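Local coordinates for cupin 2, conserved barrel (PDB 2OZJ), which is of unknown function but adopts the conserved beta-barrel fold of the cupin superfamily, at residues Ser41-Ala46 with Phe102-Ile107. Sequence-based numbering, arbitrary orientation. Where two conformers were deposited one is given.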
loop_
_atom_site.group_PDB
_atom_site.type_symbol
_atom_site.label_atom_id
_atom_site.label_comp_id
_atom_site.label_asym_id
_atom_site.label_seq_id
_atom_site.Cartn_x
_atom_site.Cartn_y
_atom_site.Cartn_z
ATOM N N SER A 41 -4.598 7.020 2.555
ATOM C CA SER A 41 -5.876 6.909 3.240
ATOM C C SER A 41 -6.490 5.535 3.055
ATOM O O SER A 41 -6.374 4.914 1.995
ATOM C CB SER A 41 -6.894 7.881 2.656
ATOM O OG SER A 41 -6.348 9.180 2.420
ATOM N N LEU A 42 -7.258 5.130 4.058
ATOM C CA LEU A 42 -8.158 3.979 3.952
ATOM C C LEU A 42 -9.591 4.510 3.804
ATOM O O LEU A 42 -9.974 5.452 4.502
ATOM C CB LEU A 42 -8.114 3.083 5.195
ATOM C CG LEU A 42 -6.891 2.254 5.478
ATOM C CD1 LEU A 42 -7.163 1.349 6.700
ATOM C CD2 LEU A 42 -6.453 1.489 4.176
ATOM N N PHE A 43 -10.372 3.900 2.927
ATOM C CA PHE A 43 -11.753 4.277 2.729
ATOM C C PHE A 43 -12.594 3.027 2.650
ATOM O O PHE A 43 -12.126 1.975 2.156
ATOM C CB PHE A 43 -12.009 4.993 1.409
ATOM C CG PHE A 43 -11.364 6.289 1.286
ATOM C CD1 PHE A 43 -11.905 7.429 1.901
ATOM C CD2 PHE A 43 -10.225 6.442 0.527
ATOM C CE1 PHE A 43 -11.284 8.702 1.770
ATOM C CE2 PHE A 43 -9.592 7.715 0.442
ATOM C CZ PHE A 43 -10.129 8.828 1.048
ATOM N N SER A 44 -13.850 3.161 3.065
ATOM C CA SER A 44 -14.846 2.149 2.772
ATOM C C SER A 44 -16.184 2.788 2.497
ATOM O O SER A 44 -16.536 3.798 3.141
ATOM C CB SER A 44 -14.959 1.213 3.932
ATOM O OG SER A 44 -15.513 1.849 5.045
ATOM N N PHE A 45 -16.912 2.238 1.527
ATOM C CA PHE A 45 -18.297 2.572 1.298
ATOM C C PHE A 45 -18.934 1.505 0.436
ATOM O O PHE A 45 -18.261 0.550 0.019
ATOM C CB PHE A 45 -18.478 3.989 0.728
ATOM C CG PHE A 45 -17.796 4.243 -0.581
ATOM C CD1 PHE A 45 -16.465 4.597 -0.614
ATOM C CD2 PHE A 45 -18.523 4.197 -1.780
ATOM C CE1 PHE A 45 -15.834 4.855 -1.821
ATOM C CE2 PHE A 45 -17.912 4.467 -2.996
ATOM C CZ PHE A 45 -16.564 4.791 -3.017
ATOM N N ALA A 46 -20.212 1.686 0.140
ATOM C CA ALA A 46 -20.957 0.708 -0.637
ATOM C C ALA A 46 -21.561 1.428 -1.818
ATOM O O ALA A 46 -21.989 2.586 -1.707
ATOM C CB ALA A 46 -22.060 0.074 0.207
ATOM N N PHE A 102 -17.110 -2.222 -0.027
ATOM C CA PHE A 102 -15.684 -2.477 -0.242
ATOM C C PHE A 102 -14.815 -1.571 0.632
ATOM O O PHE A 102 -15.276 -0.582 1.198
ATOM C CB PHE A 102 -15.281 -2.388 -1.745
ATOM C CG PHE A 102 -15.100 -1.001 -2.245
ATOM C CD1 PHE A 102 -16.181 -0.143 -2.344
ATOM C CD2 PHE A 102 -13.834 -0.541 -2.593
ATOM C CE1 PHE A 102 -16.022 1.149 -2.784
ATOM C CE2 PHE A 102 -13.676 0.746 -3.029
ATOM C CZ PHE A 102 -14.754 1.596 -3.120
ATOM N N LYS A 103 -13.549 -1.965 0.730
ATOM C CA LYS A 103 -12.553 -1.241 1.432
ATOM C C LYS A 103 -11.362 -1.062 0.508
ATOM O O LYS A 103 -10.996 -1.984 -0.237
ATOM C CB LYS A 103 -12.093 -2.019 2.649
ATOM C CG LYS A 103 -13.155 -2.292 3.690
ATOM C CD LYS A 103 -12.585 -3.180 4.793
ATOM C CE LYS A 103 -13.664 -3.616 5.790
ATOM N NZ LYS A 103 -13.105 -4.517 6.843
HETATM N N MSE A 104 -10.762 0.120 0.513
HETATM C CA MSE A 104 -9.561 0.355 -0.286
HETATM C C MSE A 104 -8.528 1.226 0.405
HETATM O O MSE A 104 -8.843 2.026 1.284
HETATM C CB MSE A 104 -9.935 1.004 -1.618
HETATM C CG MSE A 104 -10.418 2.403 -1.464
HETATM SE SE MSE A 104 -10.703 3.302 -3.134
HETATM C CE MSE A 104 -11.703 4.751 -2.370
ATOM N N LEU A 105 -7.285 1.085 -0.052
ATOM C CA LEU A 105 -6.189 1.997 0.256
ATOM C C LEU A 105 -5.975 2.898 -0.944
ATOM O O LEU A 105 -5.942 2.425 -2.068
ATOM C CB LEU A 105 -4.911 1.196 0.525
ATOM C CG LEU A 105 -3.595 1.960 0.709
ATOM C CD1 LEU A 105 -3.564 2.686 2.019
ATOM C CD2 LEU A 105 -2.442 0.978 0.583
ATOM N N GLN A 106 -5.803 4.192 -0.687
ATOM C CA GLN A 106 -5.480 5.156 -1.729
ATOM C C GLN A 106 -4.155 5.816 -1.367
ATOM O O GLN A 106 -3.941 6.205 -0.215
ATOM C CB GLN A 106 -6.566 6.224 -1.807
ATOM C CG GLN A 106 -6.251 7.389 -2.736
ATOM C CD GLN A 106 -7.447 8.327 -2.951
ATOM O OE1 GLN A 106 -8.584 7.981 -2.649
ATOM N NE2 GLN A 106 -7.174 9.514 -3.477
ATOM N N ILE A 107 -3.269 5.923 -2.346
ATOM C CA ILE A 107 -2.034 6.691 -2.200
ATOM C C ILE A 107 -2.008 7.706 -3.300
ATOM O O ILE A 107 -2.056 7.337 -4.450
ATOM C CB ILE A 107 -0.776 5.792 -2.276
ATOM C CG1 ILE A 107 -0.788 4.772 -1.148
ATOM C CG2 ILE A 107 0.535 6.681 -2.241
ATOM C CD1 ILE A 107 0.207 3.631 -1.395
HETATM O O HOH W 1 -5.298 9.339 -0.121
#
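Phe-102 drives the edge of its ring into a face of Phe-45, a T-shaped pair with centroids 4.9 Å apart and planes at 70°. CE1 of Phe-102 sits over the middle of the Phe-45 ring, and the two side chains run next to each other in the same direction. Their cross-strand pairing puts both rings on one face of the sheet, and the first torsion, with CG between backbone N and carbonyl carbon (chi1 60° in Phe-45, 80° in Phe-102), swings each ring toward the other strand, where edge and face meet. An alanine in place of Phe-45 would probably leave the Phe-102 edge without the ring face it packs on and set that ring freer to turn.

Next along this face comes Met-104, a selenomethionine: in the conformer given, one of two, its extended chain carries the methyl CE to 3.7 Å from CD2 of Phe-43, while the same methyl lies near the plane of the Phe-45 ring, at its edge. On the reverse face, Leu-42 CD2 meets Leu-105 CD1 at 3.8 Å, and beyond them the CB of Ser-44 touches the CG of Lys-103. Lys-103 then runs on to the carbonyl of Ala-17 and to Gln-66, while the hydroxyl of Ser-44 bonds Glu-21 O.

Between the faces, paired backbone bonds join Phe-43 to Met-104 and Ser-41 to Gln-106; Phe-45 N to Phe-102 O is longer (3.3 Å) and more bent. At the polar end, in the Gln-106 conformer given, one of two, OE1 comes obliquely to CE2 of Phe-43, 3.3 Å away, and the amide NE2 of Gln-106 hydrogen-bonds Thr-108 OG1. A water bound to Ser-41 OG donates a weak bond to Gln-106 O. Strands 38-46 and 102-109 are thus antiparallel neighbours, flanked by 28-34 and 60-65, within the antiparallel sheet of a cupin beta-barrel.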